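Local coordinates for protein polyketide biosynthesis cytochrome P450 PksS (Bacillus subtilis, PDB 4YZR) that is a haem-dependent cytochrome P450 monooxygenase of the bacillaene biosynthetic pathway that acts on the polyketide dihydrobacillaene, at residues 88-93 against 234-239; 102-107 against 219-224; 150-155 against 163-168; 156-161 against 210-215. All coordinates share one frame; numbering follows the deposited sequence.

Contact 1: 88-93 against 234-239. With HEM (protoporphyrin IX containing Fe), chain C.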
# COMPACT_ATOMS: atom_id res chain seq x y z
N SER A 88 -5.36 2.53 -16.18
CA SER A 88 -6.30 1.48 -15.80
C SER A 88 -6.01 0.13 -16.49
O SER A 88 -6.80 -0.79 -16.36
CB SER A 88 -7.73 1.96 -16.08
OG SER A 88 -7.83 2.09 -17.46
N ASP A 89 -4.85 -0.03 -17.13
CA ASP A 89 -4.48 -1.20 -17.85
C ASP A 89 -3.30 -2.00 -17.21
O ASP A 89 -2.76 -2.90 -17.81
CB ASP A 89 -4.01 -0.76 -19.22
CG ASP A 89 -4.28 -1.70 -20.25
OD1 ASP A 89 -5.45 -2.19 -20.31
OD2 ASP A 89 -3.37 -1.91 -21.08
N HIS A 90 -2.89 -1.60 -16.03
CA HIS A 90 -1.87 -2.36 -15.32
C HIS A 90 -2.38 -3.73 -14.85
O HIS A 90 -3.55 -4.05 -14.92
CB HIS A 90 -1.35 -1.53 -14.17
CG HIS A 90 -2.41 -1.10 -13.22
ND1 HIS A 90 -3.06 -1.97 -12.41
CD2 HIS A 90 -3.01 0.09 -13.02
CE1 HIS A 90 -4.02 -1.36 -11.75
NE2 HIS A 90 -4.01 -0.10 -12.11
N MET A 91 -1.46 -4.53 -14.39
CA MET A 91 -1.76 -5.90 -14.10
C MET A 91 -2.74 -6.11 -12.99
O MET A 91 -3.29 -7.23 -12.89
CB MET A 91 -0.51 -6.72 -13.84
CG MET A 91 0.23 -6.42 -12.66
SD MET A 91 1.75 -7.47 -12.82
CE MET A 91 1.61 -8.53 -11.52
N LEU A 92 -2.90 -5.16 -12.08
CA LEU A 92 -3.83 -5.32 -11.01
C LEU A 92 -5.28 -5.18 -11.53
O LEU A 92 -6.22 -5.55 -10.85
CB LEU A 92 -3.37 -4.34 -9.92
CG LEU A 92 -4.20 -4.40 -8.65
CD1 LEU A 92 -4.27 -5.75 -7.92
CD2 LEU A 92 -3.59 -3.38 -7.62
N ALA A 93 -5.44 -4.71 -12.76
CA ALA A 93 -6.70 -4.61 -13.45
C ALA A 93 -6.80 -5.70 -14.51
O ALA A 93 -7.64 -5.59 -15.44
CB ALA A 93 -6.90 -3.22 -14.01
N MET A 234 3.04 -0.51 -15.94
CA MET A 234 3.76 -1.20 -14.94
C MET A 234 4.49 -0.21 -14.05
O MET A 234 4.48 -0.32 -12.83
CB MET A 234 4.68 -2.23 -15.52
CG MET A 234 5.32 -3.16 -14.50
SD MET A 234 4.28 -4.39 -13.85
CE MET A 234 4.17 -5.54 -15.21
N LEU A 235 5.19 0.74 -14.67
CA LEU A 235 5.97 1.71 -13.87
C LEU A 235 5.02 2.61 -13.09
O LEU A 235 5.31 2.96 -11.93
CB LEU A 235 6.84 2.52 -14.80
CG LEU A 235 7.99 1.69 -15.32
CD1 LEU A 235 8.68 2.53 -16.40
CD2 LEU A 235 8.96 1.31 -14.25
N PHE A 236 3.88 2.97 -13.64
CA PHE A 236 2.86 3.70 -12.93
C PHE A 236 2.45 2.95 -11.64
O PHE A 236 2.48 3.48 -10.52
CB PHE A 236 1.65 3.98 -13.78
CG PHE A 236 0.48 4.61 -13.04
CD1 PHE A 236 0.52 5.92 -12.63
CD2 PHE A 236 -0.61 3.81 -12.72
CE1 PHE A 236 -0.55 6.46 -11.90
CE2 PHE A 236 -1.69 4.38 -12.01
CZ PHE A 236 -1.60 5.65 -11.58
N LEU A 237 2.11 1.68 -11.82
CA LEU A 237 1.64 0.90 -10.68
C LEU A 237 2.71 0.78 -9.59
O LEU A 237 2.51 0.93 -8.41
CB LEU A 237 1.23 -0.50 -11.16
CG LEU A 237 0.74 -1.42 -10.02
CD1 LEU A 237 -0.38 -0.83 -9.18
CD2 LEU A 237 0.45 -2.72 -10.81
N LEU A 238 3.97 0.49 -10.02
CA LEU A 238 5.05 0.32 -9.07
C LEU A 238 5.38 1.59 -8.27
O LEU A 238 5.61 1.61 -7.07
CB LEU A 238 6.30 -0.15 -9.76
CG LEU A 238 6.23 -1.56 -10.35
CD1 LEU A 238 7.41 -1.86 -11.24
CD2 LEU A 238 6.13 -2.65 -9.30
N VAL A 239 5.41 2.73 -9.02
CA VAL A 239 5.66 3.98 -8.37
C VAL A 239 4.51 4.32 -7.41
O VAL A 239 4.85 4.69 -6.26
CB VAL A 239 5.85 5.11 -9.40
CG1 VAL A 239 5.80 6.48 -8.75
CG2 VAL A 239 7.12 4.90 -10.15
CHA HEM C . -0.71 -5.41 -4.85
CHB HEM C . -0.58 -3.88 -0.27
CHC HEM C . 3.81 -1.94 -1.06
CHD HEM C . 3.57 -3.34 -5.64
C1A HEM C . -1.07 -5.15 -3.55
C2A HEM C . -2.28 -5.59 -2.85
C3A HEM C . -2.25 -5.11 -1.63
C4A HEM C . -0.97 -4.42 -1.46
CMA HEM C . -3.31 -5.19 -0.60
CAA HEM C . -3.44 -6.34 -3.51
CBA HEM C . -4.45 -5.44 -4.06
CGA HEM C . -5.74 -6.08 -4.73
O1A HEM C . -6.63 -5.21 -5.03
O2A HEM C . -5.71 -7.25 -4.81
C1B HEM C . 0.63 -3.20 -0.09
C2B HEM C . 1.11 -2.66 1.13
C3B HEM C . 2.34 -2.10 0.96
C4B HEM C . 2.64 -2.32 -0.46
CMB HEM C . 0.34 -2.74 2.37
CAB HEM C . 3.24 -1.42 1.86
CBB HEM C . 3.16 -1.57 3.14
C1C HEM C . 4.19 -2.16 -2.36
C2C HEM C . 5.38 -1.76 -3.01
C3C HEM C . 5.33 -2.17 -4.34
C4C HEM C . 4.04 -2.78 -4.50
CMC HEM C . 6.53 -1.17 -2.24
CAC HEM C . 6.31 -2.00 -5.39
CBC HEM C . 7.17 -1.05 -5.43
C1D HEM C . 2.39 -4.02 -5.87
C2D HEM C . 1.96 -4.52 -7.15
C3D HEM C . 0.76 -5.12 -6.91
C4D HEM C . 0.45 -5.00 -5.47
CMD HEM C . 2.72 -4.48 -8.45
CAD HEM C . -0.12 -5.86 -7.89
CBD HEM C . 0.20 -7.32 -7.97
CGD HEM C . -0.59 -8.12 -9.05
O1D HEM C . -1.61 -7.58 -9.48
O2D HEM C . -0.14 -9.25 -9.32
NA HEM C . -0.28 -4.54 -2.63
NB HEM C . 1.62 -3.01 -1.03
NC HEM C . 3.40 -2.79 -3.28
ND HEM C . 1.48 -4.28 -4.87
FE HEM C . 1.58 -3.72 -2.95

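Contact 2: 102-107 against 219-224. With HEM (protoporphyrin IX containing Fe), chain C.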
# COMPACT_ATOMS: atom_id res chain seq x y z
N LEU A 102 2.09 -10.63 -17.53
CA LEU A 102 2.63 -9.36 -16.99
C LEU A 102 3.38 -9.61 -15.68
O LEU A 102 4.49 -9.08 -15.51
CB LEU A 102 1.49 -8.39 -16.78
CG LEU A 102 0.78 -7.96 -18.02
CD1 LEU A 102 -0.41 -7.08 -17.66
CD2 LEU A 102 1.68 -7.10 -18.92
N ARG A 103 2.90 -10.44 -14.81
CA ARG A 103 3.57 -10.68 -13.54
C ARG A 103 4.89 -11.34 -13.81
O ARG A 103 5.87 -11.01 -13.12
CB ARG A 103 2.70 -11.44 -12.60
CG ARG A 103 3.36 -11.44 -11.21
CD ARG A 103 2.48 -11.34 -10.07
NE ARG A 103 3.22 -11.44 -8.81
CZ ARG A 103 2.70 -11.08 -7.64
NH1 ARG A 103 1.58 -10.44 -7.62
NH2 ARG A 103 3.38 -11.35 -6.56
N SER A 104 5.00 -12.26 -14.79
CA SER A 104 6.26 -12.96 -15.02
C SER A 104 7.31 -12.06 -15.58
O SER A 104 8.50 -12.30 -15.33
CB SER A 104 6.06 -14.08 -16.04
OG SER A 104 5.89 -13.54 -17.40
N LEU A 105 6.97 -10.98 -16.20
CA LEU A 105 7.86 -10.01 -16.76
C LEU A 105 8.42 -9.04 -15.71
O LEU A 105 9.44 -8.36 -15.95
CB LEU A 105 7.22 -9.25 -17.90
CG LEU A 105 7.18 -10.04 -19.23
CD1 LEU A 105 6.14 -9.55 -20.11
CD2 LEU A 105 8.53 -10.00 -19.92
N VAL A 106 7.75 -8.84 -14.59
CA VAL A 106 8.30 -8.00 -13.54
C VAL A 106 8.79 -8.81 -12.43
O VAL A 106 9.59 -8.23 -11.64
CB VAL A 106 7.28 -6.95 -13.14
CG1 VAL A 106 6.04 -7.54 -12.60
CG2 VAL A 106 7.81 -5.88 -12.17
N HIS A 107 8.37 -10.02 -12.24
CA HIS A 107 8.68 -10.84 -11.08
C HIS A 107 10.10 -10.84 -10.58
O HIS A 107 10.35 -10.78 -9.41
CB HIS A 107 8.25 -12.29 -11.40
CG HIS A 107 8.68 -13.32 -10.43
ND1 HIS A 107 9.73 -14.17 -10.66
CD2 HIS A 107 8.10 -13.74 -9.29
CE1 HIS A 107 9.84 -15.01 -9.64
NE2 HIS A 107 8.86 -14.78 -8.81
N ALA A 219 13.57 -6.97 -20.02
CA ALA A 219 12.97 -8.22 -19.64
C ALA A 219 12.26 -8.90 -20.89
O ALA A 219 11.71 -8.26 -21.72
CB ALA A 219 11.94 -8.01 -18.54
N GLU A 220 12.46 -10.21 -20.93
CA GLU A 220 11.79 -11.02 -21.98
C GLU A 220 11.46 -12.35 -21.37
O GLU A 220 12.29 -12.94 -20.68
CB GLU A 220 12.74 -11.21 -23.17
CG GLU A 220 11.99 -11.83 -24.36
CD GLU A 220 12.81 -11.99 -25.65
OE1 GLU A 220 13.94 -11.49 -25.75
OE2 GLU A 220 12.26 -12.62 -26.59
N GLU A 221 10.27 -12.85 -21.62
CA GLU A 221 9.87 -14.11 -21.09
C GLU A 221 9.05 -14.88 -22.14
O GLU A 221 8.10 -14.33 -22.65
CB GLU A 221 9.04 -13.85 -19.82
CG GLU A 221 8.38 -15.08 -19.24
CD GLU A 221 9.14 -15.67 -18.09
OE1 GLU A 221 10.38 -15.44 -17.99
OE2 GLU A 221 8.48 -16.35 -17.28
N ASN A 222 9.48 -16.10 -22.43
CA ASN A 222 8.82 -16.98 -23.43
C ASN A 222 8.68 -16.23 -24.70
O ASN A 222 7.65 -16.36 -25.40
CB ASN A 222 7.44 -17.43 -22.95
CG ASN A 222 7.48 -18.21 -21.63
OD1 ASN A 222 8.35 -19.05 -21.38
ND2 ASN A 222 6.51 -17.92 -20.78
N GLY A 223 9.69 -15.46 -25.08
CA GLY A 223 9.62 -14.71 -26.29
C GLY A 223 8.83 -13.42 -26.35
O GLY A 223 8.64 -12.79 -27.41
N SER A 224 8.34 -13.00 -25.20
CA SER A 224 7.53 -11.81 -25.17
C SER A 224 8.18 -10.74 -24.28
O SER A 224 8.83 -11.05 -23.32
CB SER A 224 6.15 -12.14 -24.64
OG SER A 224 5.34 -11.01 -24.70
CHA HEM C . -0.71 -5.41 -4.85
CHB HEM C . -0.58 -3.88 -0.27
CHC HEM C . 3.81 -1.94 -1.06
CHD HEM C . 3.57 -3.34 -5.64
C1A HEM C . -1.07 -5.15 -3.55
C2A HEM C . -2.28 -5.59 -2.85
C3A HEM C . -2.25 -5.11 -1.63
C4A HEM C . -0.97 -4.42 -1.46
CMA HEM C . -3.31 -5.19 -0.60
CAA HEM C . -3.44 -6.34 -3.51
CBA HEM C . -4.45 -5.44 -4.06
CGA HEM C . -5.74 -6.08 -4.73
O1A HEM C . -6.63 -5.21 -5.03
O2A HEM C . -5.71 -7.25 -4.81
C1B HEM C . 0.63 -3.20 -0.09
C2B HEM C . 1.11 -2.66 1.13
C3B HEM C . 2.34 -2.10 0.96
C4B HEM C . 2.64 -2.32 -0.46
CMB HEM C . 0.34 -2.74 2.37
CAB HEM C . 3.24 -1.42 1.86
CBB HEM C . 3.16 -1.57 3.14
C1C HEM C . 4.19 -2.16 -2.36
C2C HEM C . 5.38 -1.76 -3.01
C3C HEM C . 5.33 -2.17 -4.34
C4C HEM C . 4.04 -2.78 -4.50
CMC HEM C . 6.53 -1.17 -2.24
CAC HEM C . 6.31 -2.00 -5.39
CBC HEM C . 7.17 -1.05 -5.43
C1D HEM C . 2.39 -4.02 -5.87
C2D HEM C . 1.96 -4.52 -7.15
C3D HEM C . 0.76 -5.12 -6.91
C4D HEM C . 0.45 -5.00 -5.47
CMD HEM C . 2.72 -4.48 -8.45
CAD HEM C . -0.12 -5.86 -7.89
CBD HEM C . 0.20 -7.32 -7.97
CGD HEM C . -0.59 -8.12 -9.05
O1D HEM C . -1.61 -7.58 -9.48
O2D HEM C . -0.14 -9.25 -9.32
NA HEM C . -0.28 -4.54 -2.63
NB HEM C . 1.62 -3.01 -1.03
NC HEM C . 3.40 -2.79 -3.28
ND HEM C . 1.48 -4.28 -4.87
FE HEM C . 1.58 -3.72 -2.95

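Contact 3: 150-155 against 163-168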
# COMPACT_ATOMS: atom_id res chain seq x y z
N PRO A 150 10.54 6.18 1.65
CA PRO A 150 10.06 5.37 0.50
C PRO A 150 10.28 6.11 -0.78
O PRO A 150 10.51 5.47 -1.84
CB PRO A 150 8.64 5.10 0.84
CG PRO A 150 8.59 5.19 2.37
CD PRO A 150 9.48 6.35 2.67
N PHE A 151 10.12 7.43 -0.79
CA PHE A 151 10.36 8.21 -2.01
C PHE A 151 11.78 8.11 -2.48
O PHE A 151 12.00 7.93 -3.71
CB PHE A 151 9.95 9.67 -1.79
CG PHE A 151 10.18 10.55 -3.03
CD1 PHE A 151 9.23 10.59 -3.99
CD2 PHE A 151 11.35 11.17 -3.19
CE1 PHE A 151 9.53 11.37 -5.17
CE2 PHE A 151 11.59 11.94 -4.29
CZ PHE A 151 10.71 11.97 -5.26
N ILE A 152 12.74 8.19 -1.60
CA ILE A 152 14.12 8.08 -2.03
C ILE A 152 14.43 6.64 -2.49
O ILE A 152 15.12 6.44 -3.47
CB ILE A 152 15.11 8.55 -0.94
CG1 ILE A 152 14.78 10.04 -0.56
CG2 ILE A 152 16.57 8.40 -1.41
CD1 ILE A 152 15.45 10.45 0.71
N VAL A 153 13.89 5.65 -1.78
CA VAL A 153 14.06 4.28 -2.22
C VAL A 153 13.55 4.05 -3.60
O VAL A 153 14.23 3.47 -4.49
CB VAL A 153 13.39 3.33 -1.20
CG1 VAL A 153 13.42 1.90 -1.85
CG2 VAL A 153 14.17 3.38 0.11
N ILE A 154 12.34 4.50 -3.90
CA ILE A 154 11.75 4.37 -5.23
C ILE A 154 12.55 5.12 -6.24
O ILE A 154 12.73 4.63 -7.38
CB ILE A 154 10.25 4.84 -5.30
CG1 ILE A 154 9.41 3.76 -4.86
CG2 ILE A 154 9.81 5.37 -6.71
CD1 ILE A 154 9.38 2.62 -5.89
N SER A 155 12.92 6.29 -5.95
CA SER A 155 13.78 7.10 -6.86
C SER A 155 15.03 6.40 -7.16
O SER A 155 15.42 6.34 -8.35
CB SER A 155 14.11 8.46 -6.27
OG SER A 155 12.93 9.26 -6.13
N GLU A 163 18.63 15.45 -9.73
CA GLU A 163 18.13 16.73 -10.27
C GLU A 163 16.71 16.74 -10.71
O GLU A 163 16.09 17.78 -10.94
CB GLU A 163 19.06 17.24 -11.38
CG GLU A 163 19.17 16.39 -12.61
CD GLU A 163 20.26 15.28 -12.53
OE1 GLU A 163 20.79 14.89 -11.44
OE2 GLU A 163 20.59 14.74 -13.63
N ASP A 164 16.13 15.55 -10.82
CA ASP A 164 14.75 15.37 -11.26
C ASP A 164 13.72 15.04 -10.10
O ASP A 164 12.56 15.01 -10.37
CB ASP A 164 14.70 14.25 -12.27
CG ASP A 164 15.37 14.52 -13.60
OD1 ASP A 164 15.73 15.68 -13.82
OD2 ASP A 164 15.35 13.59 -14.40
N ARG A 165 14.29 14.88 -8.95
CA ARG A 165 13.47 14.37 -7.83
C ARG A 165 12.42 15.35 -7.33
O ARG A 165 11.31 14.92 -7.02
CB ARG A 165 14.29 13.78 -6.77
CG ARG A 165 14.90 12.44 -7.27
CD ARG A 165 15.82 11.88 -6.26
NE ARG A 165 16.68 10.84 -6.80
CZ ARG A 165 17.50 10.10 -6.11
NH1 ARG A 165 17.78 10.33 -4.85
NH2 ARG A 165 18.17 9.21 -6.82
N SER A 166 12.75 16.64 -7.25
CA SER A 166 11.76 17.57 -6.80
C SER A 166 10.58 17.60 -7.70
O SER A 166 9.39 17.60 -7.27
CB SER A 166 12.35 18.98 -6.67
OG SER A 166 13.23 19.05 -5.61
N GLN A 167 10.80 17.61 -9.04
CA GLN A 167 9.77 17.55 -9.98
C GLN A 167 8.98 16.20 -9.92
O GLN A 167 7.76 16.16 -10.07
CB GLN A 167 10.33 17.81 -11.41
CG GLN A 167 9.32 17.73 -12.48
CD GLN A 167 8.26 18.81 -12.40
OE1 GLN A 167 8.57 20.01 -12.68
NE2 GLN A 167 7.10 18.51 -12.00
N PHE A 168 9.77 15.12 -9.83
CA PHE A 168 9.12 13.80 -9.74
C PHE A 168 8.14 13.70 -8.52
O PHE A 168 7.08 13.18 -8.73
CB PHE A 168 10.23 12.75 -9.67
CG PHE A 168 9.76 11.33 -9.92
CD1 PHE A 168 9.37 10.97 -11.17
CD2 PHE A 168 9.73 10.44 -8.91
CE1 PHE A 168 8.97 9.66 -11.45
CE2 PHE A 168 9.33 9.10 -9.16
CZ PHE A 168 8.91 8.75 -10.38

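Contact 4: 156-161 against 210-215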
# COMPACT_ATOMS: atom_id res chain seq x y z
N GLU A 156 15.74 5.91 -6.21
CA GLU A 156 16.98 5.13 -6.47
C GLU A 156 16.68 3.91 -7.27
O GLU A 156 17.43 3.59 -8.23
CB GLU A 156 17.68 4.79 -5.17
CG GLU A 156 18.32 5.93 -4.42
CD GLU A 156 19.19 5.52 -3.24
OE1 GLU A 156 19.32 4.37 -2.99
OE2 GLU A 156 19.83 6.42 -2.64
N LEU A 157 15.61 3.19 -6.93
CA LEU A 157 15.34 1.94 -7.63
C LEU A 157 15.02 2.18 -9.10
O LEU A 157 15.45 1.40 -9.97
CB LEU A 157 14.16 1.26 -6.92
CG LEU A 157 13.69 -0.05 -7.53
CD1 LEU A 157 14.75 -1.09 -7.46
CD2 LEU A 157 12.47 -0.54 -6.83
N MET A 158 14.29 3.23 -9.41
CA MET A 158 13.92 3.57 -10.75
C MET A 158 15.03 4.41 -11.49
O MET A 158 14.83 4.78 -12.67
CB MET A 158 12.65 4.38 -10.78
CG MET A 158 11.49 3.65 -10.21
SD MET A 158 10.97 2.28 -11.24
CE MET A 158 9.64 1.59 -10.23
N GLY A 159 16.10 4.78 -10.86
CA GLY A 159 17.13 5.58 -11.46
C GLY A 159 16.71 6.97 -11.75
O GLY A 159 17.14 7.55 -12.77
N ILE A 160 15.89 7.58 -10.89
CA ILE A 160 15.49 8.98 -11.12
C ILE A 160 16.69 9.85 -10.64
O ILE A 160 17.04 9.80 -9.47
CB ILE A 160 14.21 9.34 -10.29
CG1 ILE A 160 13.05 8.43 -10.60
CG2 ILE A 160 13.78 10.78 -10.50
CD1 ILE A 160 12.73 8.24 -12.02
N PRO A 161 17.29 10.65 -11.58
CA PRO A 161 18.45 11.43 -11.15
C PRO A 161 18.06 12.42 -10.06
O PRO A 161 16.90 12.93 -10.06
CB PRO A 161 18.79 12.18 -12.38
CG PRO A 161 18.01 11.71 -13.52
CD PRO A 161 16.95 10.77 -12.98
N ASP A 210 21.83 0.44 -14.38
CA ASP A 210 21.56 -0.39 -13.27
C ASP A 210 20.37 0.27 -12.51
O ASP A 210 20.53 0.97 -11.51
CB ASP A 210 22.78 -0.38 -12.35
CG ASP A 210 22.75 -1.44 -11.35
OD1 ASP A 210 21.91 -2.33 -11.52
OD2 ASP A 210 23.56 -1.38 -10.38
N ASP A 211 19.19 -0.01 -12.99
CA ASP A 211 17.94 0.50 -12.37
C ASP A 211 16.80 -0.32 -12.92
O ASP A 211 16.87 -1.02 -13.97
CB ASP A 211 17.68 2.00 -12.74
CG ASP A 211 17.48 2.17 -14.21
OD1 ASP A 211 18.43 2.34 -14.97
OD2 ASP A 211 16.37 2.13 -14.76
N LEU A 212 15.66 -0.20 -12.31
CA LEU A 212 14.53 -1.02 -12.65
C LEU A 212 13.90 -0.63 -13.92
O LEU A 212 13.30 -1.55 -14.61
CB LEU A 212 13.54 -1.01 -11.47
CG LEU A 212 12.29 -1.88 -11.62
CD1 LEU A 212 12.73 -3.30 -11.79
CD2 LEU A 212 11.52 -1.75 -10.27
N ILE A 213 13.93 0.60 -14.43
CA ILE A 213 13.36 0.91 -15.68
C ILE A 213 14.19 0.17 -16.76
O ILE A 213 13.61 -0.53 -17.65
CB ILE A 213 13.32 2.42 -16.01
CG1 ILE A 213 12.36 3.06 -14.99
CG2 ILE A 213 12.87 2.65 -17.45
CD1 ILE A 213 12.38 4.53 -15.07
N SER A 214 15.52 0.20 -16.65
CA SER A 214 16.36 -0.51 -17.60
C SER A 214 16.04 -1.98 -17.52
O SER A 214 15.90 -2.65 -18.65
CB SER A 214 17.79 -0.32 -17.17
OG SER A 214 18.24 1.02 -17.44
N LYS A 215 15.93 -2.56 -16.37
CA LYS A 215 15.69 -3.99 -16.23
C LYS A 215 14.32 -4.36 -16.83
O LYS A 215 14.19 -5.45 -17.47
CB LYS A 215 15.78 -4.45 -14.81
CG LYS A 215 17.17 -4.44 -14.18
CD LYS A 215 17.19 -5.12 -12.77
CE LYS A 215 16.57 -6.56 -12.81
NZ LYS A 215 16.74 -7.62 -11.72
O HOH W 1 18.75 1.34 -8.89

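Contact 1: 88-93 against 234-239
Leu237 overlaps the imidazole of His90. Its CD1 lies over one face of the ring, and its CD2 comes to 3.9 Å from His90 ND1. The two side chains cross at about a right angle. Leu237 CG is anti to the backbone N (chi1 178°) and so heads for the loop, while chi2 sets CD2 between loop and haem. There Leu237 CD2 touches the haem methyl CMD at 3.7 Å and Leu92 CB at 4.2 Å. The imidazole has a tie within its own loop. His90 ND1 accepts a weak hydrogen bond from Leu92 N, 3.2 Å away at the ring edge and in plane. Elsewhere on the ring, His90 CD2 comes to the edge of the Phe236 ring, 4.4 Å from Phe236 CD2. In the P450 fold, residues 88-93 belong to the B-C loop and 234-239 to the long helix 228-259 that runs past the haem. Met91, Leu92, Leu237 and Leu238 all line the haem pocket. Leu92 CD1 lies 3.5 Å from the propionate carbon CGA of the haem. The thioether of Met91 turns toward a second methionine, with Met91 SD 3.9 Å from Met234 CE. Met91 also packs on His99 and Leu102 of helix 98-106.

Contact 2: 102-107 against 219-224
Ser224 O accepts a 2.9 Å hydrogen bond from Glu221 N, and Leu105 packs its CD2 against both atoms. Leu105 CD2 lies 3.6 Å from Ser224 O and 3.7 Å from Glu221 N. Ser224 N bonds Glu221 O in return. The pair closes a type I' turn, with Asn222 and Gly223 at its corner. Ala219 CB lies against the helix backbone, 3.6 Å from Leu105 O. Glu221 folds alongside Ser104 with its chain bent at chi2 (99°), and Glu221 CG comes to 3.5 Å from Ser104 OG. That hydroxyl is bonded to Arg101 O, while Arg101 NE holds Ser224 OG. Next to these residues on the helix, Arg103 serves the haem instead. Its NH1 donates to the haem propionate oxygen O2D over 2.7 Å, with an N-H...O angle of 148°. O2D lies at the edge of the guanidinium, in its plane. The same NH1 also bonds Phe351 O. Helix 98-106, the C helix of the P450 fold, thus lies with Leu105 against the connection between helices 212-218 and 228-259, and with Val106 against Met234 and Leu238 of helix 228-259.

Contact 3: 150-155 against 163-168
Helices E and F of the P450 fold, residues 148-158 and 165-175, follow each other in the chain and pack here through Phe151, Ser155, Arg165 and Phe168. The first turn of helix F lies against the middle of helix 148-158, from Phe151 to Ser155. Arg165 reaches over with its chain extended from CG to NE. Its guanidinium lays one face on Ser155 CB, which sits 3.5 Å above the plane and toward the rim. Arg165 NE is also hydrogen-bonded to Ile160 O in the connection, and this bond helps fix how the group is turned. Near the outer end, Arg165 NH1 passes Ile152 CG2 at 4.1 Å. The Phe151 ring stands at 81° to the guanidinium plane and meets a different part of the same residue. Its edge meets Arg165 O, which lies near the ring plane and 3.5 Å from Phe151 CZ, so the slightly positive ring hydrogens probably face the carbonyl oxygen. With chi1 at 180° the Phe151 ring swings clear of its own N and out toward residues 165-168. Phe168 adds the apolar part. Phe151 CE1 touches the edge of the Phe168 ring, 3.9 Å from Phe168 CD2. Ile154 CG2 is 4.5 Å from Phe168 CE2. The other branch of Ile154, ending in CD1, is the one nearer the haem; the nearest atoms of side chain and haem are about 4 Å apart. Ser155 OG lies over one face of the Phe151 ring, toward its rim. Ser155 OG donates to Phe151 O at 2.9 Å from above the carbonyl plane, while Ser155 N reaches the same oxygen from the opposite face.

Contact 4: 156-161 against 210-215
Leu212 starts with its CB pressed against the end of the other helix, 3.4 Å from Leu157 O. The same CB also touches Leu157 CG. From there chi1 (-178°) turns Leu212 CG away from its own N, which lets the tip reach both neighbours. Leu212 CD2 meets Leu157 CD2 and Met158 CE, each at 3.8 Å. Met158 and Leu212 lie side by side and point the same way, whereas Leu157 crosses Leu212 at a slant. A backbone bond helps hold this placement. Leu212 N donates to Leu157 O over 2.8 Å, with a nearly straight N-H...O angle of 166°. A carbonyl from the last turn of helix 148-158 thus takes up an N-H from the start of helix 212-218. Both helix ends are finished in a standard way. Gly159, with positive phi (68°), closes the first with a Schellman motif. Asp211 is the N-cap of the second helix. Asp211 OD2 accepts from Ser214 N at 2.8 Å, from above the carboxylate plane, and more weakly from Ile213 N. Asp211 OD1 takes Ser214 OG at 2.8 Å, on the syn side but tilted out of the carboxylate plane. Arg204 joins the two ends: it forms a salt bridge with Asp211 OD2 and bonds both Met158 O and Gly159 O. Ile213 CD1 comes to 3.4 Å from Met158 O. These are the E and H helices of the P450 fold. Helix 183-206 flanks them through Leu200 and Arg204, and helix 228-259 packs on Met158 and Ile213 through Leu235.

Contacts 1, 3 and 4 are buried, while contact 2 lies at the surface. Helix 228-259 belongs to contact 1 and also touches the other three; toward contact 3 it does so with Val239, which packs on Phe168. Contacts 3 and 4 share helix 148-158. Ile160 ties them, its N probably bonding Ser155 O. Contacts 1 and 2 both touch the haem, and Met91 packs on Arg103 between them. The chemistry differs with place. Contact 1 is largely apolar, contact 2 sets a leucine against a turn, contact 3 mixes rings with a guanidinium, and contact 4 joins two capped helix ends.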